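Local coordinates for A-type flavoprotein (Giardia intestinalis, PDB 2Q9U) that scavenges O2 in an anaerobic parasite, probably reducing it at a diiron centre with electrons passed on by FMN, at residues V20-W25 against A62-S67; L150-D155 against S169-G174; S156-C161 against K165-N170. All blocks are in the same frame, centred on the assembly; numbering follows the deposited sequence.

Contact 1: residues V20-W25 against A62-S67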
loop_
_atom_site.group_PDB
_atom_site.type_symbol
_atom_site.label_atom_id
_atom_site.label_comp_id
_atom_site.label_asym_id
_atom_site.label_seq_id
_atom_site.Cartn_x
_atom_site.Cartn_y
_atom_site.Cartn_z
ATOM N N VAL A 20 14.068 16.312 25.105
ATOM C CA VAL A 20 13.089 17.297 24.646
ATOM C C VAL A 20 12.795 17.091 23.124
ATOM O O VAL A 20 12.457 18.027 22.417
ATOM C CB VAL A 20 13.543 18.739 24.945
ATOM C CG1 VAL A 20 13.558 19.010 26.490
ATOM C CG2 VAL A 20 14.891 19.066 24.262
ATOM N N GLY A 21 12.918 15.842 22.663
ATOM C CA GLY A 21 12.721 15.529 21.253
ATOM C C GLY A 21 11.262 15.259 20.961
ATOM O O GLY A 21 10.374 15.628 21.729
ATOM N N ILE A 22 11.010 14.574 19.860
ATOM C CA ILE A 22 9.640 14.162 19.548
ATOM C C ILE A 22 9.652 12.743 19.024
ATOM O O ILE A 22 10.632 12.302 18.418
ATOM C CB ILE A 22 8.905 15.116 18.558
ATOM C CG1 ILE A 22 9.431 15.004 17.108
ATOM C CG2 ILE A 22 8.938 16.607 19.043
ATOM C CD1 ILE A 22 8.679 13.935 16.226
ATOM N N VAL A 23 8.562 12.033 19.260
ATOM C CA VAL A 23 8.413 10.686 18.689
ATOM C C VAL A 23 7.534 10.838 17.474
ATOM O O VAL A 23 6.432 11.423 17.555
ATOM C CB VAL A 23 7.791 9.663 19.681
ATOM C CG1 VAL A 23 7.713 8.267 18.989
ATOM C CG2 VAL A 23 8.668 9.526 20.967
ATOM N N ASP A 24 8.049 10.374 16.334
ATOM C CA ASP A 24 7.307 10.440 15.071
ATOM C C ASP A 24 6.602 9.076 14.899
ATOM O O ASP A 24 7.095 8.151 14.230
ATOM C CB ASP A 24 8.245 10.778 13.896
ATOM C CG ASP A 24 7.496 11.179 12.627
ATOM O OD1 ASP A 24 6.287 10.893 12.524
ATOM O OD2 ASP A 24 8.140 11.717 11.685
ATOM N N TRP A 25 5.450 8.963 15.541
ATOM C CA TRP A 25 4.656 7.725 15.539
ATOM C C TRP A 25 4.211 7.314 14.123
ATOM O O TRP A 25 4.170 6.130 13.794
ATOM C CB TRP A 25 3.428 7.907 16.442
ATOM C CG TRP A 25 3.791 8.044 17.921
ATOM C CD1 TRP A 25 3.830 9.201 18.672
ATOM C CD2 TRP A 25 4.189 6.985 18.797
ATOM N NE1 TRP A 25 4.217 8.912 19.964
ATOM C CE2 TRP A 25 4.419 7.557 20.071
ATOM C CE3 TRP A 25 4.356 5.593 18.633
ATOM C CZ2 TRP A 25 4.801 6.795 21.169
ATOM C CZ3 TRP A 25 4.733 4.835 19.741
ATOM C CH2 TRP A 25 4.961 5.437 20.980
ATOM N N ALA A 62 7.922 21.432 15.339
ATOM C CA ALA A 62 8.587 22.563 15.975
ATOM C C ALA A 62 7.964 22.992 17.295
ATOM O O ALA A 62 8.692 23.198 18.259
ATOM C CB ALA A 62 8.667 23.770 15.018
ATOM N N GLU A 63 6.628 23.113 17.336
ATOM C CA GLU A 63 5.935 23.640 18.531
ATOM C C GLU A 63 5.977 22.657 19.677
ATOM O O GLU A 63 6.066 23.040 20.837
ATOM C CB GLU A 63 4.470 24.002 18.233
ATOM C CG GLU A 63 4.296 25.189 17.239
ATOM C CD GLU A 63 4.836 26.552 17.748
ATOM O OE1 GLU A 63 5.021 26.759 18.980
ATOM O OE2 GLU A 63 5.070 27.445 16.891
ATOM N N GLU A 64 5.919 21.375 19.341
ATOM C CA GLU A 64 6.114 20.342 20.371
ATOM C C GLU A 64 7.503 20.394 21.022
ATOM O O GLU A 64 7.633 20.357 22.263
ATOM C CB GLU A 64 5.826 18.961 19.781
ATOM C CG GLU A 64 5.874 17.835 20.836
ATOM C CD GLU A 64 5.610 16.429 20.271
ATOM O OE1 GLU A 64 5.276 16.250 19.070
ATOM O OE2 GLU A 64 5.771 15.481 21.062
ATOM N N TRP A 65 8.535 20.474 20.188
ATOM C CA TRP A 65 9.924 20.620 20.606
ATOM C C TRP A 65 10.103 21.882 21.471
ATOM O O TRP A 65 10.722 21.849 22.555
ATOM C CB TRP A 65 10.777 20.706 19.341
ATOM C CG TRP A 65 12.256 21.007 19.524
ATOM C CD1 TRP A 65 13.181 20.256 20.213
ATOM C CD2 TRP A 65 12.986 22.115 18.953
ATOM N NE1 TRP A 65 14.421 20.845 20.114
ATOM C CE2 TRP A 65 14.332 21.979 19.354
ATOM C CE3 TRP A 65 12.616 23.227 18.177
ATOM C CZ2 TRP A 65 15.335 22.918 18.999
ATOM C CZ3 TRP A 65 13.611 24.155 17.816
ATOM C CH2 TRP A 65 14.949 23.988 18.226
ATOM N N LEU A 66 9.549 22.996 21.010
ATOM C CA LEU A 66 9.687 24.249 21.774
ATOM C C LEU A 66 8.965 24.121 23.125
ATOM O O LEU A 66 9.465 24.636 24.140
ATOM C CB LEU A 66 9.131 25.422 20.954
ATOM C CG LEU A 66 9.984 25.772 19.720
ATOM C CD1 LEU A 66 9.267 26.778 18.791
ATOM C CD2 LEU A 66 11.381 26.293 20.130
ATOM N N SER A 67 7.821 23.426 23.123
ATOM C CA SER A 67 7.035 23.208 24.348
ATOM C C SER A 67 7.816 22.397 25.378
ATOM O O SER A 67 7.823 22.736 26.567
ATOM C CB SER A 67 5.682 22.548 24.051
ATOM O OG SER A 67 4.849 23.470 23.368
HETATM O O HOH W 1 4.955 13.860 17.720
HETATM O O HOH W 2 6.005 12.978 20.258
#
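Ile22 lays its CG2 methyl over the flat carboxylate end of Glu64. CG2 lies 3.6 Å from Glu64 CD and only slightly farther from CG, OE1 and OE2, and such near-equal spacing places the methyl above the face of the group. The torsions of both residues set this up. In Ile22, CG1 stands between the backbone N and the carbonyl carbon (chi1 72°), which turns CG2 beside the N and toward the helix while the CG1-CD1 arm leads away from it. Glu64 has CG anti to its N (chi1 -174°) and stays extended beyond, so its carboxylate reaches past Ile22 to the strand backbone without touching it. Two waters fill that gap. One lies 2.9 Å from Val23 O and 2.8 Å from Glu64 OE1, where other acceptors may compete for its protons; the second accepts from Val23 N and lies 2.6 Å from Glu64 OE2. Glu64 OE2 also forms a salt bridge with Arg68 one turn later, which probably favours the charged carboxylate in this buried place. Leu275 of the second subunit also packs against Glu64.

Trp65 meets the strand by the edge of its indole. CD1 points at Val20 O across 3.2 Å, near the ring plane, whereas NE1 is 4.1 Å from that oxygen and is hydrogen-bonded to Ser43 OG on the next strand. Val20 O is buried without any hydrogen-bond partner in the model, so the indole C-H edge is what it faces. A modest 214 Å² is buried. Helix 62-72 links the neighbouring parallel strands 52-54 and 80-82 in a beta-alpha-beta crossover of the metallo-beta-lactamase fold, and packs here against strand 17-24 of the same mixed sheet.

Contact 2: residues L150-D155 against S169-G174; sequences LLHWPD and SNDGFG. With FEO (mu-oxo-diiron), chain G; FMN (flavin mononucleotide), chain F.
His152 and Asp171 meet at one iron of the diiron site, which both of them bind, in the metallo-beta-lactamase-like domain. His152 NE2 binds iron FE2 at 2.2 Å, and Asp171 OD2 binds the same iron at 2.0 Å. The 3.0 Å between NE2 and OD2 therefore reflects shared coordination and is not a hydrogen bond. OD2 lies at the edge of the imidazole, in its plane, with the ring and carboxylate planes 35° apart. Through OD1, Asp171 also holds iron FE1, so one carboxylate spans both metals; His90, His230 and Asp89 complete FE1, and His85 and Glu87 complete FE2, with the oxo bridge common to both.

Away from the metals the contact is loose. The nearest alpha carbons, those of His152 and Asp171, are 8.0 Å apart, and only 89 Å² is buried. A water occupies the gap, accepting from His152 N at 3.3 Å and lying near Asp171 OD2. His152 follows a cis peptide bond, and its CG stands between the backbone N and carbonyl carbon (chi1 65°), directing the ring to the iron. Trp153 CG lies over one face of that ring, toward its rim. The flavin nearby is held by the third subunit, consistent with electron transfer from FMN to the diiron site across the subunit interface. Trp153 turns its indole edge to it, NE1 coming within 3.4 Å of FMN C9.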
loop_
_atom_site.group_PDB
_atom_site.type_symbol
_atom_site.label_atom_id
_atom_site.label_comp_id
_atom_site.label_asym_id
_atom_site.label_seq_id
_atom_site.Cartn_x
_atom_site.Cartn_y
_atom_site.Cartn_z
ATOM N N LEU A 150 31.320 12.766 6.518
ATOM C CA LEU A 150 30.746 11.646 5.775
ATOM C C LEU A 150 30.354 10.468 6.667
ATOM O O LEU A 150 30.446 9.308 6.264
ATOM C CB LEU A 150 31.603 11.216 4.567
ATOM C CG LEU A 150 31.715 12.218 3.410
ATOM C CD1 LEU A 150 32.667 11.651 2.363
ATOM C CD2 LEU A 150 30.336 12.567 2.770
ATOM N N LEU A 151 29.879 10.782 7.876
ATOM C CA LEU A 151 29.205 9.802 8.724
ATOM C C LEU A 151 27.926 10.432 9.279
ATOM O O LEU A 151 27.831 10.667 10.488
ATOM C CB LEU A 151 30.130 9.324 9.877
ATOM C CG LEU A 151 29.700 8.059 10.637
ATOM C CD1 LEU A 151 29.806 6.855 9.704
ATOM C CD2 LEU A 151 30.579 7.843 11.916
ATOM N N HIS A 152 26.939 10.707 8.411
ATOM C CA HIS A 152 26.970 10.371 6.982
ATOM C C HIS A 152 27.029 11.606 6.043
ATOM O O HIS A 152 27.049 11.441 4.810
ATOM C CB HIS A 152 25.729 9.519 6.637
ATOM C CG HIS A 152 24.449 10.264 6.801
ATOM N ND1 HIS A 152 23.703 10.712 5.730
ATOM C CD2 HIS A 152 23.808 10.698 7.918
ATOM C CE1 HIS A 152 22.644 11.366 6.179
ATOM N NE2 HIS A 152 22.692 11.379 7.503
ATOM N N TRP A 153 27.019 12.827 6.602
ATOM C CA TRP A 153 27.144 14.046 5.771
ATOM C C TRP A 153 28.504 14.722 6.033
ATOM O O TRP A 153 29.125 14.446 7.078
ATOM C CB TRP A 153 25.985 15.012 6.063
ATOM C CG TRP A 153 24.761 14.788 5.218
ATOM C CD1 TRP A 153 24.441 13.660 4.487
ATOM C CD2 TRP A 153 23.673 15.702 5.033
ATOM N NE1 TRP A 153 23.238 13.837 3.852
ATOM C CE2 TRP A 153 22.742 15.076 4.167
ATOM C CE3 TRP A 153 23.405 16.995 5.493
ATOM C CZ2 TRP A 153 21.554 15.700 3.769
ATOM C CZ3 TRP A 153 22.216 17.623 5.087
ATOM C CH2 TRP A 153 21.316 16.971 4.241
ATOM N N PRO A 154 28.965 15.606 5.110
ATOM C CA PRO A 154 30.189 16.398 5.375
ATOM C C PRO A 154 30.134 17.184 6.687
ATOM O O PRO A 154 31.171 17.357 7.333
ATOM C CB PRO A 154 30.266 17.351 4.164
ATOM C CG PRO A 154 29.590 16.576 3.059
ATOM C CD PRO A 154 28.406 15.914 3.776
ATOM N N ASP A 155 28.937 17.630 7.093
ATOM C CA ASP A 155 28.766 18.410 8.340
ATOM C C ASP A 155 28.581 17.600 9.630
ATOM O O ASP A 155 28.430 18.192 10.719
ATOM C CB ASP A 155 27.539 19.321 8.212
ATOM C CG ASP A 155 26.306 18.566 7.763
ATOM O OD1 ASP A 155 25.725 17.810 8.557
ATOM O OD2 ASP A 155 25.940 18.700 6.579
ATOM N N SER A 169 25.495 11.551 19.958
ATOM C CA SER A 169 26.026 11.005 18.706
ATOM C C SER A 169 25.206 11.369 17.468
ATOM O O SER A 169 25.551 10.971 16.371
ATOM C CB SER A 169 26.147 9.475 18.813
ATOM O OG SER A 169 24.883 8.922 19.152
ATOM N N ASN A 170 24.098 12.072 17.664
ATOM C CA ASN A 170 23.237 12.481 16.541
ATOM C C ASN A 170 22.782 11.210 15.765
ATOM O O ASN A 170 22.283 10.277 16.402
ATOM C CB ASN A 170 23.973 13.551 15.690
ATOM C CG ASN A 170 23.102 14.167 14.616
ATOM O OD1 ASN A 170 23.295 13.909 13.431
ATOM N ND2 ASN A 170 22.138 14.977 15.026
ATOM N N ASP A 171 22.950 11.151 14.446
ATOM C CA ASP A 171 22.524 9.996 13.660
ATOM C C ASP A 171 23.263 8.737 14.118
ATOM O O ASP A 171 22.716 7.603 14.090
ATOM C CB ASP A 171 22.801 10.203 12.165
ATOM C CG ASP A 171 21.699 11.000 11.437
ATOM O OD1 ASP A 171 20.515 11.065 11.878
ATOM O OD2 ASP A 171 22.050 11.552 10.380
ATOM N N GLY A 172 24.517 8.918 14.543
ATOM C CA GLY A 172 25.280 7.778 15.062
ATOM C C GLY A 172 24.538 7.032 16.153
ATOM O O GLY A 172 23.939 7.647 17.046
ATOM N N PHE A 173 24.585 5.701 16.078
ATOM C CA PHE A 173 23.948 4.806 17.058
ATOM C C PHE A 173 22.426 4.880 17.035
ATOM O O PHE A 173 21.761 4.347 17.920
ATOM C CB PHE A 173 24.473 5.016 18.493
ATOM C CG PHE A 173 25.928 4.680 18.640
ATOM C CD1 PHE A 173 26.908 5.651 18.371
ATOM C CD2 PHE A 173 26.316 3.400 19.010
ATOM C CE1 PHE A 173 28.278 5.326 18.480
ATOM C CE2 PHE A 173 27.677 3.059 19.127
ATOM C CZ PHE A 173 28.652 4.034 18.858
ATOM N N GLY A 174 21.886 5.509 15.985
ATOM C CA GLY A 174 20.447 5.694 15.867
ATOM C C GLY A 174 19.696 4.477 15.372
ATOM O O GLY A 174 20.283 3.550 14.764
HETATM FE FE1 FEO G . 18.782 11.760 11.082
HETATM FE FE2 FEO G . 21.218 12.417 8.720
HETATM O O FEO G . 19.571 12.891 9.852
HETATM N N1 FMN F . 24.543 14.115 -1.787
HETATM C C2 FMN F . 25.607 13.795 -2.578
HETATM O O2 FMN F . 26.155 14.681 -3.255
HETATM N N3 FMN F . 26.087 12.500 -2.596
HETATM C C4 FMN F . 25.483 11.496 -1.855
HETATM O O4 FMN F . 25.875 10.344 -2.025
HETATM C C4A FMN F . 24.377 11.815 -1.046
HETATM N N5 FMN F . 23.745 10.865 -0.250
HETATM C C5A FMN F . 22.664 11.248 0.538
HETATM C C6 FMN F . 22.016 10.304 1.343
HETATM C C7 FMN F . 20.918 10.667 2.142
HETATM C C7M FMN F . 20.396 9.661 3.134
HETATM C C8 FMN F . 20.465 11.986 2.151
HETATM C C8M FMN F . 19.227 12.395 2.909
HETATM C C9 FMN F . 21.112 12.930 1.354
HETATM C C9A FMN F . 22.208 12.573 0.547
HETATM N N10 FMN F . 22.843 13.519 -0.255
HETATM C C10 FMN F . 23.928 13.148 -1.020
HETATM C "C1'" FMN F . 22.402 14.952 -0.290
HETATM C "C2'" FMN F . 21.135 15.151 -1.120
HETATM O "O2'" FMN F . 21.353 14.915 -2.509
HETATM C "C3'" FMN F . 20.646 16.562 -0.783
HETATM O "O3'" FMN F . 20.082 16.508 0.519
HETATM C "C4'" FMN F . 19.606 17.120 -1.732
HETATM O "O4'" FMN F . 19.427 18.505 -1.468
HETATM C "C5'" FMN F . 18.259 16.427 -1.569
HETATM O "O5'" FMN F . 17.402 16.832 -2.621
HETATM P P FMN F . 15.831 16.844 -2.362
HETATM O O1P FMN F . 15.190 16.926 -3.737
HETATM O O2P FMN F . 15.482 15.567 -1.655
HETATM O O3P FMN F . 15.417 18.030 -1.507
HETATM O O HOH W 3 24.971 12.431 10.376
#

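Contact 3: residues S156-C161 against K165-N170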
loop_
_atom_site.group_PDB
_atom_site.type_symbol
_atom_site.label_atom_id
_atom_site.label_comp_id
_atom_site.label_asym_id
_atom_site.label_seq_id
_atom_site.Cartn_x
_atom_site.Cartn_y
_atom_site.Cartn_z
ATOM N N SER A 156 28.509 16.271 9.522
ATOM C CA SER A 156 28.152 15.421 10.667
ATOM C C SER A 156 29.183 15.550 11.800
ATOM O O SER A 156 30.392 15.552 11.559
ATOM C CB SER A 156 27.982 13.956 10.248
ATOM O OG SER A 156 26.949 13.861 9.268
ATOM N N THR A 157 28.680 15.656 13.023
ATOM C CA THR A 157 29.513 15.920 14.190
ATOM C C THR A 157 28.939 15.104 15.343
ATOM O O THR A 157 27.727 14.839 15.348
ATOM C CB THR A 157 29.427 17.441 14.585
ATOM O OG1 THR A 157 29.485 18.267 13.401
ATOM C CG2 THR A 157 30.556 17.840 15.549
ATOM N N PHE A 158 29.790 14.710 16.296
ATOM C CA PHE A 158 29.351 14.266 17.625
ATOM C C PHE A 158 29.727 15.328 18.679
ATOM O O PHE A 158 30.719 16.058 18.515
ATOM C CB PHE A 158 30.055 12.988 18.085
ATOM C CG PHE A 158 29.822 11.762 17.239
ATOM C CD1 PHE A 158 28.762 11.672 16.318
ATOM C CD2 PHE A 158 30.681 10.659 17.393
ATOM C CE1 PHE A 158 28.570 10.498 15.573
ATOM C CE2 PHE A 158 30.492 9.475 16.646
ATOM C CZ PHE A 158 29.418 9.406 15.732
ATOM N N THR A 159 28.951 15.394 19.758
ATOM C CA THR A 159 29.273 16.275 20.901
ATOM C C THR A 159 29.538 15.420 22.122
ATOM O O THR A 159 28.809 14.472 22.433
ATOM C CB THR A 159 28.164 17.336 21.164
ATOM O OG1 THR A 159 27.985 18.133 20.002
ATOM C CG2 THR A 159 28.515 18.262 22.344
ATOM N N TYR A 160 30.627 15.730 22.814
ATOM C CA TYR A 160 31.044 14.906 23.920
ATOM C C TYR A 160 31.132 15.738 25.208
ATOM O O TYR A 160 31.705 16.827 25.203
ATOM C CB TYR A 160 32.387 14.242 23.589
ATOM C CG TYR A 160 32.960 13.511 24.782
ATOM C CD1 TYR A 160 32.340 12.363 25.280
ATOM C CD2 TYR A 160 34.111 13.982 25.442
ATOM C CE1 TYR A 160 32.844 11.685 26.399
ATOM C CE2 TYR A 160 34.630 13.297 26.550
ATOM C CZ TYR A 160 34.002 12.163 27.017
ATOM O OH TYR A 160 34.495 11.480 28.110
ATOM N N CYS A 161 30.542 15.243 26.295
ATOM C CA CYS A 161 30.677 15.924 27.574
ATOM C C CYS A 161 31.602 15.123 28.490
ATOM O O CYS A 161 31.231 14.048 28.947
ATOM C CB CYS A 161 29.305 16.135 28.225
ATOM S SG CYS A 161 29.434 16.855 29.925
ATOM N N LYS A 165 30.474 12.065 30.831
ATOM C CA LYS A 165 30.872 10.933 29.989
ATOM C C LYS A 165 29.749 10.626 28.983
ATOM O O LYS A 165 29.430 9.451 28.712
ATOM C CB LYS A 165 31.226 9.686 30.824
ATOM C CG LYS A 165 32.245 9.947 32.002
ATOM C CD LYS A 165 33.627 10.456 31.497
ATOM C CE LYS A 165 34.628 10.648 32.649
ATOM N NZ LYS A 165 34.212 11.804 33.539
ATOM N N ILE A 166 29.175 11.696 28.437
ATOM C CA ILE A 166 28.069 11.575 27.474
ATOM C C ILE A 166 28.546 11.839 26.063
ATOM O O ILE A 166 29.169 12.871 25.784
ATOM C CB ILE A 166 26.958 12.606 27.728
ATOM C CG1 ILE A 166 26.439 12.567 29.166
ATOM C CG2 ILE A 166 25.772 12.373 26.761
ATOM C CD1 ILE A 166 25.815 13.909 29.577
ATOM N N LEU A 167 28.203 10.940 25.150
ATOM C CA LEU A 167 28.402 11.203 23.745
ATOM C C LEU A 167 27.031 11.506 23.126
ATOM O O LEU A 167 26.140 10.630 23.097
ATOM C CB LEU A 167 29.044 9.987 23.064
ATOM C CG LEU A 167 29.344 10.179 21.573
ATOM C CD1 LEU A 167 30.430 11.234 21.346
ATOM C CD2 LEU A 167 29.714 8.864 20.855
ATOM N N PHE A 168 26.848 12.719 22.639
ATOM C CA PHE A 168 25.631 13.043 21.862
ATOM C C PHE A 168 25.973 12.701 20.419
ATOM O O PHE A 168 26.715 13.439 19.744
ATOM C CB PHE A 168 25.286 14.531 22.000
ATOM C CG PHE A 168 24.906 14.939 23.400
ATOM C CD1 PHE A 168 23.599 14.766 23.865
ATOM C CD2 PHE A 168 25.844 15.527 24.243
ATOM C CE1 PHE A 168 23.234 15.147 25.167
ATOM C CE2 PHE A 168 25.492 15.920 25.528
ATOM C CZ PHE A 168 24.192 15.733 26.000
ATOM N N SER A 169 25.495 11.551 19.958
ATOM C CA SER A 169 26.026 11.005 18.706
ATOM C C SER A 169 25.206 11.369 17.468
ATOM O O SER A 169 25.551 10.971 16.371
ATOM C CB SER A 169 26.147 9.475 18.813
ATOM O OG SER A 169 24.883 8.922 19.152
ATOM N N ASN A 170 24.098 12.072 17.664
ATOM C CA ASN A 170 23.237 12.481 16.541
ATOM C C ASN A 170 22.782 11.210 15.765
ATOM O O ASN A 170 22.283 10.277 16.402
ATOM C CB ASN A 170 23.973 13.551 15.690
ATOM C CG ASN A 170 23.102 14.167 14.616
ATOM O OD1 ASN A 170 23.295 13.909 13.431
ATOM N ND2 ASN A 170 22.138 14.977 15.026
HETATM O O HOH W 4 26.181 13.955 13.208
#
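Between Phe158 and Tyr160, Leu167 inserts its CD1 methyl as a knob, 3.7 Å from Phe158 CB and 4.2 Å from Tyr160 CB. These three share one face of the sheet. The ring of Phe158 leans on along the partner strand and takes Ser169 CB over one face, offset toward the rim, with its CE1 3.2 Å from Ser169 O. Holding CG of Tyr160 anti to the N (chi1 173°) brings CD1 of that ring to 3.3 Å from Ile166 O, while its OH, bonded to Glu222 O, runs alongside Lys165 CD. The frame is an antiparallel beta hairpin with strand directions 164° apart. Thr159 and Phe168 form one hydrogen-bonded pair, in which Phe168 N reaches Thr159 O at 2.6 Å; Cys161 and Ile166 form the next. Beside the turn, Lys165 and Ile166 both face Cys161, a G1 beta bulge, though the Lys165 N bond to Cys161 O is weak. On the opposite face Thr159 CB touches Phe168 CB at 4.1 Å, and Cys161 CB and Ile166 CB pack likewise. There the Ile166 CG2 methyl lies over one face of the Phe168 ring, 3.7 Å above its plane and toward the rim.

How the contacts relate
Contact 1 closes before the other two open along the chain, and its centre lies about 20 Å from each of theirs. It packs helix 62-72 against strand 17-24 of the first sheet, whereas contact 3 lies in the second sheet, where strands 157-161 and 166-170 are neighbours, and contact 2 in the loops beside it. Contacts 2 and 3 touch, with centres about 10 Å apart, and share Ser169 and Asn170 at the end of strand 166-170. Segment 150-155 runs into the hairpin of contact 3, and 171-174 leads out of it. The diiron site lies where loops from both sheets meet, as in the metallo-beta-lactamase fold.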